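Local structure of CocE/NonD family hydrolase (Staphylococcus aureus, 3IB3) at residues N410-V415 against K549-L554; A427-L432 against E507-V512; V19-N24 against E41-V46; Y359-L364 against Q553-I558. The protein probably hydrolyses ester or amide bonds with an alpha/beta-hydrolase domain related to X-Pro dipeptidyl-peptidases, its natural substrate being unestablished. All blocks are in the same frame, centred on the assembly; numbering follows the deposited sequence.

Interactions 1, 2 and 4 all lie in the C-terminal beta-sandwich domain, which is non-catalytic in this family, whereas interaction 3 belongs to the N-terminal hairpin on the other side of the chain's centre, with centres 53 to 59 Å away from theirs. Interactions 1 and 4 share Q553 and L554: strand 553-558 has strand 408-417 along one edge and strand 358-365 along the other, and the centres of interactions 1 and 4 are about 10 Å apart. Interaction 2 lies in the facing sheet, its centre 16 Å from that of interaction 1, and the two meet through side chains: L411 CD2 lies 3.4 Å from V511 CG1, and L554 CD2 3.8 Å from L509 CD2.

Interaction 1. Residues N410-V415 against K549-L554; sequences NLKLWV and KYDSQL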
loop_
_atom_site.group_PDB
_atom_site.type_symbol
_atom_site.label_atom_id
_atom_site.label_comp_id
_atom_site.label_asym_id
_atom_site.label_seq_id
_atom_site.Cartn_x
_atom_site.Cartn_y
_atom_site.Cartn_z
ATOM N N ASN A 410 -11.671 -8.664 -12.452
ATOM C CA ASN A 410 -11.424 -10.096 -12.366
ATOM C C ASN A 410 -11.259 -10.645 -13.782
ATOM O O ASN A 410 -12.229 -10.659 -14.548
ATOM C CB ASN A 410 -12.598 -10.802 -11.666
ATOM C CG ASN A 410 -12.419 -12.328 -11.574
ATOM O OD1 ASN A 410 -11.374 -12.881 -11.954
ATOM N ND2 ASN A 410 -13.436 -13.022 -11.016
ATOM N N LEU A 411 -10.034 -11.051 -14.131
ATOM C CA LEU A 411 -9.783 -11.765 -15.377
ATOM C C LEU A 411 -9.968 -13.298 -15.163
ATOM O O LEU A 411 -9.205 -13.961 -14.444
ATOM C CB LEU A 411 -8.384 -11.433 -15.892
ATOM C CG LEU A 411 -7.966 -11.984 -17.265
ATOM C CD1 LEU A 411 -8.958 -11.589 -18.357
ATOM C CD2 LEU A 411 -6.528 -11.538 -17.618
ATOM N N LYS A 412 -11.001 -13.834 -15.787
ATOM C CA LYS A 412 -11.287 -15.274 -15.777
ATOM C C LYS A 412 -10.787 -15.942 -17.102
ATOM O O LYS A 412 -11.287 -15.650 -18.166
ATOM C CB LYS A 412 -12.771 -15.417 -15.487
ATOM C CG LYS A 412 -13.486 -16.668 -15.923
ATOM C CD LYS A 412 -12.958 -17.918 -15.302
ATOM C CE LYS A 412 -13.722 -19.092 -15.872
ATOM N NZ LYS A 412 -15.170 -19.024 -15.571
ATOM N N LEU A 413 -9.796 -16.833 -17.009
ATOM C CA LEU A 413 -9.167 -17.488 -18.194
ATOM C C LEU A 413 -9.288 -18.994 -18.077
ATOM O O LEU A 413 -9.341 -19.530 -16.963
ATOM C CB LEU A 413 -7.681 -17.116 -18.297
ATOM C CG LEU A 413 -7.257 -15.622 -18.381
ATOM C CD1 LEU A 413 -5.715 -15.494 -18.536
ATOM C CD2 LEU A 413 -8.002 -14.947 -19.535
ATOM N N TRP A 414 -9.382 -19.681 -19.215
ATOM C CA TRP A 414 -9.088 -21.123 -19.311
ATOM C C TRP A 414 -7.673 -21.260 -19.945
ATOM O O TRP A 414 -7.335 -20.570 -20.924
ATOM C CB TRP A 414 -10.149 -21.881 -20.120
ATOM C CG TRP A 414 -11.512 -21.836 -19.495
ATOM C CD1 TRP A 414 -12.436 -20.822 -19.585
ATOM C CD2 TRP A 414 -12.110 -22.846 -18.664
ATOM N NE1 TRP A 414 -13.571 -21.149 -18.851
ATOM C CE2 TRP A 414 -13.398 -22.383 -18.290
ATOM C CE3 TRP A 414 -11.695 -24.105 -18.224
ATOM C CZ2 TRP A 414 -14.272 -23.141 -17.477
ATOM C CZ3 TRP A 414 -12.562 -24.865 -17.408
ATOM C CH2 TRP A 414 -13.838 -24.372 -17.054
ATOM N N VAL A 415 -6.830 -22.082 -19.326
ATOM C CA VAL A 415 -5.408 -22.086 -19.612
ATOM C C VAL A 415 -4.883 -23.510 -19.528
ATOM O O VAL A 415 -5.524 -24.388 -18.919
ATOM C CB VAL A 415 -4.591 -21.166 -18.649
ATOM C CG1 VAL A 415 -5.175 -19.842 -18.608
ATOM C CG2 VAL A 415 -4.516 -21.771 -17.168
ATOM N N LYS A 549 -17.443 -23.346 -24.708
ATOM C CA LYS A 549 -17.452 -23.627 -23.248
ATOM C C LYS A 549 -16.406 -22.822 -22.437
ATOM O O LYS A 549 -16.569 -22.602 -21.220
ATOM C CB LYS A 549 -17.297 -25.138 -22.970
ATOM C CG LYS A 549 -16.023 -25.841 -23.541
ATOM C CD LYS A 549 -15.868 -27.282 -23.000
ATOM C CE LYS A 549 -14.808 -28.102 -23.767
ATOM N NZ LYS A 549 -15.041 -29.606 -23.735
ATOM N N TYR A 550 -15.342 -22.382 -23.102
ATOM C CA TYR A 550 -14.266 -21.678 -22.443
ATOM C C TYR A 550 -14.632 -20.187 -22.280
ATOM O O TYR A 550 -14.091 -19.316 -22.957
ATOM C CB TYR A 550 -12.948 -21.892 -23.202
ATOM C CG TYR A 550 -12.595 -23.371 -23.489
ATOM C CD1 TYR A 550 -12.504 -23.828 -24.801
ATOM C CD2 TYR A 550 -12.349 -24.303 -22.457
ATOM C CE1 TYR A 550 -12.212 -25.174 -25.105
ATOM C CE2 TYR A 550 -12.063 -25.691 -22.755
ATOM C CZ TYR A 550 -11.982 -26.086 -24.088
ATOM O OH TYR A 550 -11.678 -27.350 -24.478
ATOM N N ASP A 551 -15.514 -19.901 -21.315
ATOM C CA ASP A 551 -16.085 -18.574 -21.105
ATOM C C ASP A 551 -15.085 -17.569 -20.507
ATOM O O ASP A 551 -15.393 -16.826 -19.562
ATOM C CB ASP A 551 -17.378 -18.672 -20.263
ATOM C CG ASP A 551 -17.122 -19.188 -18.885
ATOM O OD1 ASP A 551 -15.994 -19.662 -18.616
ATOM O OD2 ASP A 551 -18.046 -19.153 -18.069
ATOM N N SER A 552 -13.901 -17.517 -21.103
ATOM C CA SER A 552 -12.890 -16.593 -20.651
ATOM C C SER A 552 -13.452 -15.167 -20.726
ATOM O O SER A 552 -14.096 -14.791 -21.722
ATOM C CB SER A 552 -11.600 -16.728 -21.466
ATOM O OG SER A 552 -10.871 -17.889 -21.104
ATOM N N GLN A 553 -13.244 -14.389 -19.666
ATOM C CA GLN A 553 -13.886 -13.077 -19.564
ATOM C C GLN A 553 -13.211 -12.170 -18.561
ATOM O O GLN A 553 -12.675 -12.629 -17.576
ATOM C CB GLN A 553 -15.357 -13.239 -19.133
ATOM C CG GLN A 553 -15.526 -13.747 -17.737
ATOM C CD GLN A 553 -16.957 -14.124 -17.436
ATOM O OE1 GLN A 553 -17.712 -13.320 -16.914
ATOM N NE2 GLN A 553 -17.359 -15.322 -17.837
ATOM N N LEU A 554 -13.252 -10.874 -18.841
ATOM C CA LEU A 554 -12.895 -9.847 -17.887
ATOM C C LEU A 554 -14.143 -9.164 -17.276
ATOM O O LEU A 554 -15.007 -8.645 -18.000
ATOM C CB LEU A 554 -12.062 -8.784 -18.587
ATOM C CG LEU A 554 -11.597 -7.638 -17.687
ATOM C CD1 LEU A 554 -10.387 -8.050 -16.768
ATOM C CD2 LEU A 554 -11.257 -6.459 -18.520
#
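The indole of W414 is covered on one face by Y550, whose ring presents an edge to it in a T-shaped pair with the planes 62° apart. Y550 CA sits over the same face, 3.8 Å from the centroid of the five-membered ring in a CH-pi contact. On Y550 itself, the CG methylene of neighbouring K549 lies over the centre of one ring face. At the indole edge, W414 NE1 sends its N-H almost straight (174°) to D551 OD1 at 2.9 Å; the acceptor lies in the ring plane, and NE1 in turn meets OD1 nearly along the C-O axis. The same oxygen takes a salt bridge from K412 NZ at 3.2 Å, on the syn side but well out of the carboxylate plane. K412 gets there by bending at chi2 and chi4, while its CB and CG cross Q553 CG at a slant.

D551 is thus tied to two residues of the strand, and its backbone O is held by Q553 NE2 at 3.0 Å. S552 OG, beside its own backbone N (chi1 -75°), accepts W414 N at 3.0 Å and is bonded also to Y545 O. Behind these links the chain settles into regular pairing: K412 N to Q553 O is 2.7 Å and Q553 N to K412 O is 2.8 Å. Next along, L411 and L554 cross at about a right angle on the face packed against V511 of strand 508-514. Two successive inverse gamma turns, centred on Y550 and D551, lead into this antiparallel pair inside one sheet of the jelly-roll-like beta sandwich expected for the C-terminal domain of the S15 family.

Interaction 2. Residues A427-L432 against E507-V512; sequences AGIKKL and ETLEVV
E507 and K431 meet in a salt bridge at the end of an antiparallel strand pair in the C-terminal beta sandwich. K431 NZ approaches E507 OE1 at 2.9 Å, on the syn side but tilted out of the carboxylate plane, and a water joins NZ to OE2. K431 reaches this spot by a bend at chi3 (72°); its ammonium is bound further by D339 and L502 O, and E507 OE1 by K504 N, so a buried charge pair is well supplied with partners. T508 then begins the ladder, bonding through both N and O to L432, while its CB packs on L432 CB at 3.7 Å and its hydroxyl is bonded to that of T398.

L509 turns to the interior face, where its CG lies 3.7 Å from I429 CG2. Next, E510 and K430 exchange two backbone bonds, N of K430 to O of E510 being 3.0 Å. Their side chains run side by side on the other face without joining charges: K430 NZ is paired with E438 and E510 OE2 with S394 OG. V511 returns to the interior, CG2 against I429 CD1 at 3.8 Å, on the side packed by L411 of the facing sheet. V512 makes the last pair of these segments, with two bonds to G428; across this glycine's position no side chain stands, and the V512 methyl CG2 touches instead the aliphatic stem of K430, 3.9 Å from CD.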
loop_
_atom_site.group_PDB
_atom_site.type_symbol
_atom_site.label_atom_id
_atom_site.label_comp_id
_atom_site.label_asym_id
_atom_site.label_seq_id
_atom_site.Cartn_x
_atom_site.Cartn_y
_atom_site.Cartn_z
ATOM N N ALA A 427 -0.879 -10.415 -15.558
ATOM C CA ALA A 427 -2.015 -9.743 -16.197
ATOM C C ALA A 427 -1.857 -8.243 -16.050
ATOM O O ALA A 427 -1.363 -7.742 -15.041
ATOM C CB ALA A 427 -3.335 -10.182 -15.558
ATOM N N GLY A 428 -2.301 -7.515 -17.064
ATOM C CA GLY A 428 -2.294 -6.090 -16.979
ATOM C C GLY A 428 -3.455 -5.509 -17.718
ATOM O O GLY A 428 -3.977 -6.122 -18.637
ATOM N N ILE A 429 -3.842 -4.305 -17.328
ATOM C CA ILE A 429 -4.853 -3.539 -18.029
ATOM C C ILE A 429 -4.167 -2.285 -18.410
ATOM O O ILE A 429 -3.466 -1.691 -17.575
ATOM C CB ILE A 429 -6.050 -3.192 -17.101
ATOM C CG1 ILE A 429 -6.677 -4.486 -16.552
ATOM C CG2 ILE A 429 -7.067 -2.309 -17.847
ATOM C CD1 ILE A 429 -7.371 -5.317 -17.582
ATOM N N LYS A 430 -4.304 -1.925 -19.698
ATOM C CA LYS A 430 -3.736 -0.760 -20.281
ATOM C C LYS A 430 -4.836 0.109 -20.907
ATOM O O LYS A 430 -5.894 -0.409 -21.261
ATOM C CB LYS A 430 -2.744 -1.143 -21.395
ATOM C CG LYS A 430 -1.538 -1.977 -20.988
ATOM C CD LYS A 430 -0.546 -2.142 -22.177
ATOM C CE LYS A 430 0.839 -2.624 -21.713
ATOM N NZ LYS A 430 1.354 -1.895 -20.534
ATOM N N LYS A 431 -4.589 1.431 -20.986
ATOM C CA LYS A 431 -5.444 2.338 -21.745
ATOM C C LYS A 431 -4.709 2.872 -22.957
ATOM O O LYS A 431 -3.543 3.267 -22.883
ATOM C CB LYS A 431 -6.031 3.507 -20.943
ATOM C CG LYS A 431 -6.942 4.344 -21.842
ATOM C CD LYS A 431 -7.786 5.390 -21.139
ATOM C CE LYS A 431 -6.976 6.585 -20.643
ATOM N NZ LYS A 431 -7.827 7.830 -20.490
ATOM N N LEU A 432 -5.428 2.886 -24.075
ATOM C CA LEU A 432 -4.892 3.267 -25.343
ATOM C C LEU A 432 -5.702 4.505 -25.756
ATOM O O LEU A 432 -6.926 4.487 -25.683
ATOM C CB LEU A 432 -5.043 2.082 -26.332
ATOM C CG LEU A 432 -3.943 1.020 -26.423
ATOM C CD1 LEU A 432 -3.456 0.443 -25.138
ATOM C CD2 LEU A 432 -4.281 -0.085 -27.390
ATOM N N GLU A 507 -11.423 5.612 -26.817
ATOM C CA GLU A 507 -10.244 5.094 -26.140
ATOM C C GLU A 507 -10.472 3.597 -25.912
ATOM O O GLU A 507 -11.602 3.122 -25.886
ATOM C CB GLU A 507 -9.988 5.827 -24.796
ATOM C CG GLU A 507 -9.794 7.332 -24.965
ATOM C CD GLU A 507 -9.178 8.040 -23.766
ATOM O OE1 GLU A 507 -9.715 7.953 -22.635
ATOM O OE2 GLU A 507 -8.158 8.728 -23.970
ATOM N N THR A 508 -9.384 2.882 -25.690
ATOM C CA THR A 508 -9.389 1.415 -25.684
ATOM C C THR A 508 -8.895 0.850 -24.352
ATOM O O THR A 508 -7.955 1.397 -23.764
ATOM C CB THR A 508 -8.498 0.971 -26.853
ATOM O OG1 THR A 508 -9.075 1.445 -28.047
ATOM C CG2 THR A 508 -8.334 -0.515 -26.998
ATOM N N LEU A 509 -9.514 -0.233 -23.873
ATOM C CA LEU A 509 -8.976 -1.025 -22.773
ATOM C C LEU A 509 -8.354 -2.254 -23.411
ATOM O O LEU A 509 -8.961 -2.848 -24.288
ATOM C CB LEU A 509 -10.076 -1.433 -21.750
ATOM C CG LEU A 509 -9.693 -2.323 -20.518
ATOM C CD1 LEU A 509 -10.619 -2.040 -19.278
ATOM C CD2 LEU A 509 -9.681 -3.813 -20.814
ATOM N N GLU A 510 -7.139 -2.599 -23.001
ATOM C CA GLU A 510 -6.410 -3.775 -23.486
ATOM C C GLU A 510 -6.056 -4.638 -22.286
ATOM O O GLU A 510 -5.460 -4.129 -21.335
ATOM C CB GLU A 510 -5.119 -3.336 -24.220
ATOM C CG GLU A 510 -4.129 -4.419 -24.661
ATOM C CD GLU A 510 -2.852 -3.812 -25.311
ATOM O OE1 GLU A 510 -2.564 -2.604 -25.091
ATOM O OE2 GLU A 510 -2.142 -4.519 -26.046
ATOM N N VAL A 511 -6.484 -5.914 -22.303
ATOM C CA VAL A 511 -6.013 -6.907 -21.329
ATOM C C VAL A 511 -4.801 -7.583 -21.968
ATOM O O VAL A 511 -4.812 -7.866 -23.140
ATOM C CB VAL A 511 -7.032 -8.000 -21.001
ATOM C CG1 VAL A 511 -6.471 -8.933 -19.874
ATOM C CG2 VAL A 511 -8.301 -7.406 -20.563
ATOM N N VAL A 512 -3.749 -7.752 -21.193
ATOM C CA VAL A 512 -2.489 -8.314 -21.625
ATOM C C VAL A 512 -2.285 -9.479 -20.664
ATOM O O VAL A 512 -2.465 -9.334 -19.429
ATOM C CB VAL A 512 -1.307 -7.289 -21.456
ATOM C CG1 VAL A 512 0.034 -7.853 -22.039
ATOM C CG2 VAL A 512 -1.621 -5.936 -22.126
HETATM O O HOH W 1 -7.266 10.617 -22.028
#

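Interaction 3. Residues V19-N24 against E41-V46; sequences VKAGIN and EKDGTV
G22 and K42 form the hydrogen-bonded pair at the open end of the beta hairpin made by strands 22-30 and 36-47, whose first strand borders the large mixed sheet of the hydrolase domain. G22 N to K42 O is 2.8 Å and K42 N to G22 O is 2.9 Å, both nearly straight. G22 has a backbone conformation (phi 96°) in which a CB would press on the preceding carbonyl. Beside this pair the K42 side chain runs fully extended along the incoming chain, its CB close to K20 O, to place NZ 3.1 Å from V19 O, above that carbonyl's plane.

The incoming loop is shaped by N24. Its amide turns back on K20 in a double grip: OD1 accepts K20 N at 3.0 Å, and ND2 gives to K20 O. Past K42 the second strand turns a corner at a G1 beta bulge, where D43 and G44 both face I56 of strand 53-60. D43 lies beside A21, and its OD1 is paired with K78 and K130. The shortest of the loop's bonds is N24 ND2 to K20 O, 2.7 Å, the acceptor lying within 3° of the amide plane.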
loop_
_atom_site.group_PDB
_atom_site.type_symbol
_atom_site.label_atom_id
_atom_site.label_comp_id
_atom_site.label_asym_id
_atom_site.label_seq_id
_atom_site.Cartn_x
_atom_site.Cartn_y
_atom_site.Cartn_z
ATOM N N VAL A 19 21.623 18.111 18.161
ATOM C CA VAL A 19 20.788 17.675 19.295
ATOM C C VAL A 19 21.284 16.424 19.979
ATOM O O VAL A 19 21.675 15.455 19.347
ATOM C CB VAL A 19 19.316 17.553 18.922
ATOM C CG1 VAL A 19 18.741 18.950 18.710
ATOM C CG2 VAL A 19 19.140 16.729 17.720
ATOM N N LYS A 20 21.268 16.470 21.300
ATOM C CA LYS A 20 21.895 15.451 22.115
ATOM C C LYS A 20 20.840 14.811 22.976
ATOM O O LYS A 20 19.747 15.375 23.134
ATOM C CB LYS A 20 22.972 16.083 22.983
ATOM C CG LYS A 20 23.912 17.068 22.261
ATOM C CD LYS A 20 24.592 16.483 21.024
ATOM C CE LYS A 20 25.862 17.272 20.599
ATOM N NZ LYS A 20 26.127 17.217 19.097
ATOM N N ALA A 21 21.161 13.637 23.522
ATOM C CA ALA A 21 20.297 12.942 24.488
ATOM C C ALA A 21 19.678 13.922 25.489
ATOM O O ALA A 21 20.334 14.846 25.941
ATOM C CB ALA A 21 21.070 11.848 25.231
ATOM N N GLY A 22 18.405 13.725 25.818
ATOM C CA GLY A 22 17.759 14.547 26.835
ATOM C C GLY A 22 16.970 15.704 26.261
ATOM O O GLY A 22 16.428 15.630 25.163
ATOM N N ILE A 23 16.897 16.779 27.023
ATOM C CA ILE A 23 16.047 17.899 26.644
ATOM C C ILE A 23 16.751 18.810 25.700
ATOM O O ILE A 23 17.825 19.303 25.985
ATOM C CB ILE A 23 15.551 18.697 27.838
ATOM C CG1 ILE A 23 14.511 17.874 28.571
ATOM C CG2 ILE A 23 14.834 19.940 27.362
ATOM C CD1 ILE A 23 13.251 17.772 27.764
ATOM N N ASN A 24 16.147 19.017 24.552
ATOM C CA ASN A 24 16.619 20.046 23.672
ATOM C C ASN A 24 15.510 21.075 23.487
ATOM O O ASN A 24 14.322 20.741 23.495
ATOM C CB ASN A 24 17.072 19.469 22.317
ATOM C CG ASN A 24 18.135 18.374 22.448
ATOM O OD1 ASN A 24 19.314 18.616 22.162
ATOM N ND2 ASN A 24 17.719 17.153 22.849
ATOM N N GLU A 41 12.626 15.997 23.320
ATOM C CA GLU A 41 13.268 15.031 24.203
ATOM C C GLU A 41 13.792 13.914 23.318
ATOM O O GLU A 41 13.021 13.184 22.705
ATOM C CB GLU A 41 12.300 14.470 25.239
ATOM C CG GLU A 41 12.997 13.659 26.372
ATOM C CD GLU A 41 12.009 12.882 27.243
ATOM O OE1 GLU A 41 12.302 11.738 27.602
ATOM O OE2 GLU A 41 10.929 13.420 27.568
ATOM N N LYS A 42 15.112 13.807 23.259
ATOM C CA LYS A 42 15.791 12.862 22.413
ATOM C C LYS A 42 16.294 11.712 23.270
ATOM O O LYS A 42 16.982 11.926 24.262
ATOM C CB LYS A 42 16.974 13.530 21.725
ATOM C CG LYS A 42 17.704 12.560 20.797
ATOM C CD LYS A 42 18.966 13.141 20.225
ATOM C CE LYS A 42 19.675 12.073 19.380
ATOM N NZ LYS A 42 20.581 12.693 18.354
ATOM N N ASP A 43 15.942 10.502 22.856
ATOM C CA ASP A 43 16.299 9.254 23.561
ATOM C C ASP A 43 15.569 9.122 24.874
ATOM O O ASP A 43 16.166 8.853 25.913
ATOM C CB ASP A 43 17.827 9.081 23.720
ATOM C CG ASP A 43 18.495 8.695 22.415
ATOM O OD1 ASP A 43 17.819 8.031 21.570
ATOM O OD2 ASP A 43 19.675 9.044 22.239
ATOM N N GLY A 44 14.264 9.347 24.812
ATOM C CA GLY A 44 13.366 8.861 25.845
ATOM C C GLY A 44 13.303 7.337 25.698
ATOM O O GLY A 44 13.598 6.795 24.624
ATOM N N THR A 45 12.935 6.651 26.778
ATOM C CA THR A 45 12.792 5.210 26.748
ATOM C C THR A 45 11.480 4.800 27.351
ATOM O O THR A 45 10.965 5.457 28.261
ATOM C CB THR A 45 13.916 4.513 27.490
ATOM O OG1 THR A 45 13.868 4.889 28.862
ATOM C CG2 THR A 45 15.266 4.899 26.900
ATOM N N VAL A 46 10.938 3.701 26.844
ATOM C CA VAL A 46 9.692 3.152 27.328
ATOM C C VAL A 46 9.959 1.678 27.572
ATOM O O VAL A 46 10.469 0.977 26.686
ATOM C CB VAL A 46 8.559 3.340 26.305
ATOM C CG1 VAL A 46 7.260 2.765 26.834
ATOM C CG2 VAL A 46 8.381 4.863 25.922
#

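Interaction 4. Residues Y359-L364 against Q553-I558; sequences YTPLYL and QLIIPI
The backbone bond from L362 N to L554 O, at 2.7 Å, is the shortest between the two strands, and P361 CA adds a C-H···O contact to the same oxygen. L554 N answers with a bond to L362 O. Two residues on, T360 and I556 repeat the exchange, both bonds 2.8 Å long, although I556 N meets T360 O from above the carbonyl plane. The prolines P361 and P557 fall at non-hydrogen-bonded positions of this register, where a missing N-H costs the ladder nothing.

On the face with these prolines, P361 CB is squeezed against I555 CD1 at 3.4 Å, tighter than ordinary van der Waals contact, and Q553 OE1 comes equally near to CB. The Y359 ring crosses P557 obliquely, CE1 to CB 3.6 Å, with its CB resting on I555 CG2. Farther along, the Y363 ring and the Q553 amide lie side by side with planes 65° apart, and a water links Y363 OH (2.7 Å) to Q553 OE1 (3.0 Å). On the other face I556 places CG1 between its backbone N and carbonyl carbon (chi1 63°), which brings that methylene to 3.1 Å from T360 O, while its CD1 touches L362 CD1.

Strand 553-558 fills the slot between strands 358-365 and 408-417, so its alternate backbone groups turn to N410 and K412. Strand 370-372 continues the sheet beyond 358-365, with L371 packing on L362 and L364, and L405 of strand 403-406 packs against I556 and I558.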
loop_
_atom_site.group_PDB
_atom_site.type_symbol
_atom_site.label_atom_id
_atom_site.label_comp_id
_atom_site.label_asym_id
_atom_site.label_seq_id
_atom_site.Cartn_x
_atom_site.Cartn_y
_atom_site.Cartn_z
ATOM N N TYR A 359 -20.960 -4.629 -12.287
ATOM C CA TYR A 359 -19.864 -5.502 -12.709
ATOM C C TYR A 359 -20.221 -6.114 -14.032
ATOM O O TYR A 359 -21.194 -6.840 -14.129
ATOM C CB TYR A 359 -19.599 -6.550 -11.660
ATOM C CG TYR A 359 -19.160 -5.909 -10.402
ATOM C CD1 TYR A 359 -17.947 -5.211 -10.346
ATOM C CD2 TYR A 359 -19.957 -5.945 -9.275
ATOM C CE1 TYR A 359 -17.536 -4.585 -9.193
ATOM C CE2 TYR A 359 -19.568 -5.320 -8.129
ATOM C CZ TYR A 359 -18.350 -4.651 -8.071
ATOM O OH TYR A 359 -17.945 -4.072 -6.882
ATOM N N THR A 360 -19.436 -5.797 -15.056
ATOM C CA THR A 360 -19.841 -6.115 -16.423
ATOM C C THR A 360 -18.809 -7.059 -17.020
ATOM O O THR A 360 -17.621 -6.699 -17.097
ATOM C CB THR A 360 -20.007 -4.807 -17.257
ATOM O OG1 THR A 360 -20.899 -3.909 -16.563
ATOM C CG2 THR A 360 -20.571 -5.078 -18.646
ATOM N N PRO A 361 -19.245 -8.283 -17.407
ATOM C CA PRO A 361 -18.358 -9.168 -18.109
ATOM C C PRO A 361 -18.100 -8.684 -19.524
ATOM O O PRO A 361 -18.991 -8.222 -20.194
ATOM C CB PRO A 361 -19.104 -10.506 -18.140
ATOM C CG PRO A 361 -20.516 -10.186 -17.912
ATOM C CD PRO A 361 -20.629 -8.794 -17.372
ATOM N N LEU A 362 -16.856 -8.793 -19.933
ATOM C CA LEU A 362 -16.487 -8.657 -21.305
ATOM C C LEU A 362 -15.832 -9.969 -21.702
ATOM O O LEU A 362 -14.849 -10.389 -21.084
ATOM C CB LEU A 362 -15.501 -7.509 -21.465
ATOM C CG LEU A 362 -16.077 -6.087 -21.310
ATOM C CD1 LEU A 362 -14.954 -5.070 -21.580
ATOM C CD2 LEU A 362 -17.340 -5.871 -22.202
ATOM N N TYR A 363 -16.365 -10.619 -22.718
ATOM C CA TYR A 363 -15.827 -11.912 -23.144
ATOM C C TYR A 363 -14.685 -11.761 -24.141
ATOM O O TYR A 363 -14.781 -11.011 -25.135
ATOM C CB TYR A 363 -16.935 -12.782 -23.748
ATOM C CG TYR A 363 -18.079 -12.960 -22.795
ATOM C CD1 TYR A 363 -18.022 -13.916 -21.813
ATOM C CD2 TYR A 363 -19.194 -12.119 -22.831
ATOM C CE1 TYR A 363 -19.041 -14.054 -20.897
ATOM C CE2 TYR A 363 -20.232 -12.253 -21.906
ATOM C CZ TYR A 363 -20.137 -13.224 -20.956
ATOM O OH TYR A 363 -21.133 -13.408 -20.054
ATOM N N LEU A 364 -13.613 -12.500 -23.868
ATOM C CA LEU A 364 -12.440 -12.609 -24.730
ATOM C C LEU A 364 -12.626 -13.513 -25.991
ATOM O O LEU A 364 -13.292 -14.576 -25.942
ATOM C CB LEU A 364 -11.284 -13.179 -23.893
ATOM C CG LEU A 364 -10.472 -12.235 -23.001
ATOM C CD1 LEU A 364 -11.242 -11.820 -21.771
ATOM C CD2 LEU A 364 -9.142 -12.872 -22.615
ATOM N N GLN A 553 -13.244 -14.389 -19.666
ATOM C CA GLN A 553 -13.886 -13.077 -19.564
ATOM C C GLN A 553 -13.211 -12.170 -18.561
ATOM O O GLN A 553 -12.675 -12.629 -17.576
ATOM C CB GLN A 553 -15.357 -13.239 -19.133
ATOM C CG GLN A 553 -15.526 -13.747 -17.737
ATOM C CD GLN A 553 -16.957 -14.124 -17.436
ATOM O OE1 GLN A 553 -17.712 -13.320 -16.914
ATOM N NE2 GLN A 553 -17.359 -15.322 -17.837
ATOM N N LEU A 554 -13.252 -10.874 -18.841
ATOM C CA LEU A 554 -12.895 -9.847 -17.887
ATOM C C LEU A 554 -14.143 -9.164 -17.276
ATOM O O LEU A 554 -15.007 -8.645 -18.000
ATOM C CB LEU A 554 -12.062 -8.784 -18.587
ATOM C CG LEU A 554 -11.597 -7.638 -17.687
ATOM C CD1 LEU A 554 -10.387 -8.050 -16.768
ATOM C CD2 LEU A 554 -11.257 -6.459 -18.520
ATOM N N ILE A 555 -14.194 -9.139 -15.951
ATOM C CA ILE A 555 -15.268 -8.498 -15.220
ATOM C C ILE A 555 -14.814 -7.086 -14.859
ATOM O O ILE A 555 -13.786 -6.907 -14.177
ATOM C CB ILE A 555 -15.651 -9.297 -13.968
ATOM C CG1 ILE A 555 -16.152 -10.705 -14.356
ATOM C CG2 ILE A 555 -16.730 -8.616 -13.191
ATOM C CD1 ILE A 555 -17.297 -10.730 -15.320
ATOM N N ILE A 556 -15.551 -6.090 -15.333
ATOM C CA ILE A 556 -15.133 -4.692 -15.150
ATOM C C ILE A 556 -16.104 -3.951 -14.232
ATOM O O ILE A 556 -17.291 -4.189 -14.312
ATOM C CB ILE A 556 -14.925 -3.986 -16.533
ATOM C CG1 ILE A 556 -16.205 -3.902 -17.369
ATOM C CG2 ILE A 556 -13.893 -4.725 -17.321
ATOM C CD1 ILE A 556 -16.220 -2.734 -18.430
ATOM N N PRO A 557 -15.614 -3.056 -13.357
ATOM C CA PRO A 557 -16.516 -2.311 -12.488
ATOM C C PRO A 557 -16.928 -0.912 -13.050
ATOM O O PRO A 557 -16.271 0.075 -12.786
ATOM C CB PRO A 557 -15.679 -2.180 -11.215
ATOM C CG PRO A 557 -14.312 -2.037 -11.727
ATOM C CD PRO A 557 -14.208 -2.868 -12.948
ATOM N N ILE A 558 -18.033 -0.868 -13.788
ATOM C CA ILE A 558 -18.534 0.320 -14.430
ATOM C C ILE A 558 -19.337 1.058 -13.366
ATOM O O ILE A 558 -20.168 0.444 -12.671
ATOM C CB ILE A 558 -19.477 0.007 -15.610
ATOM C CG1 ILE A 558 -18.739 -0.725 -16.720
ATOM C CG2 ILE A 558 -20.106 1.293 -16.133
ATOM C CD1 ILE A 558 -19.543 -0.789 -18.064
HETATM O O HOH W 2 -20.483 -14.273 -17.571
#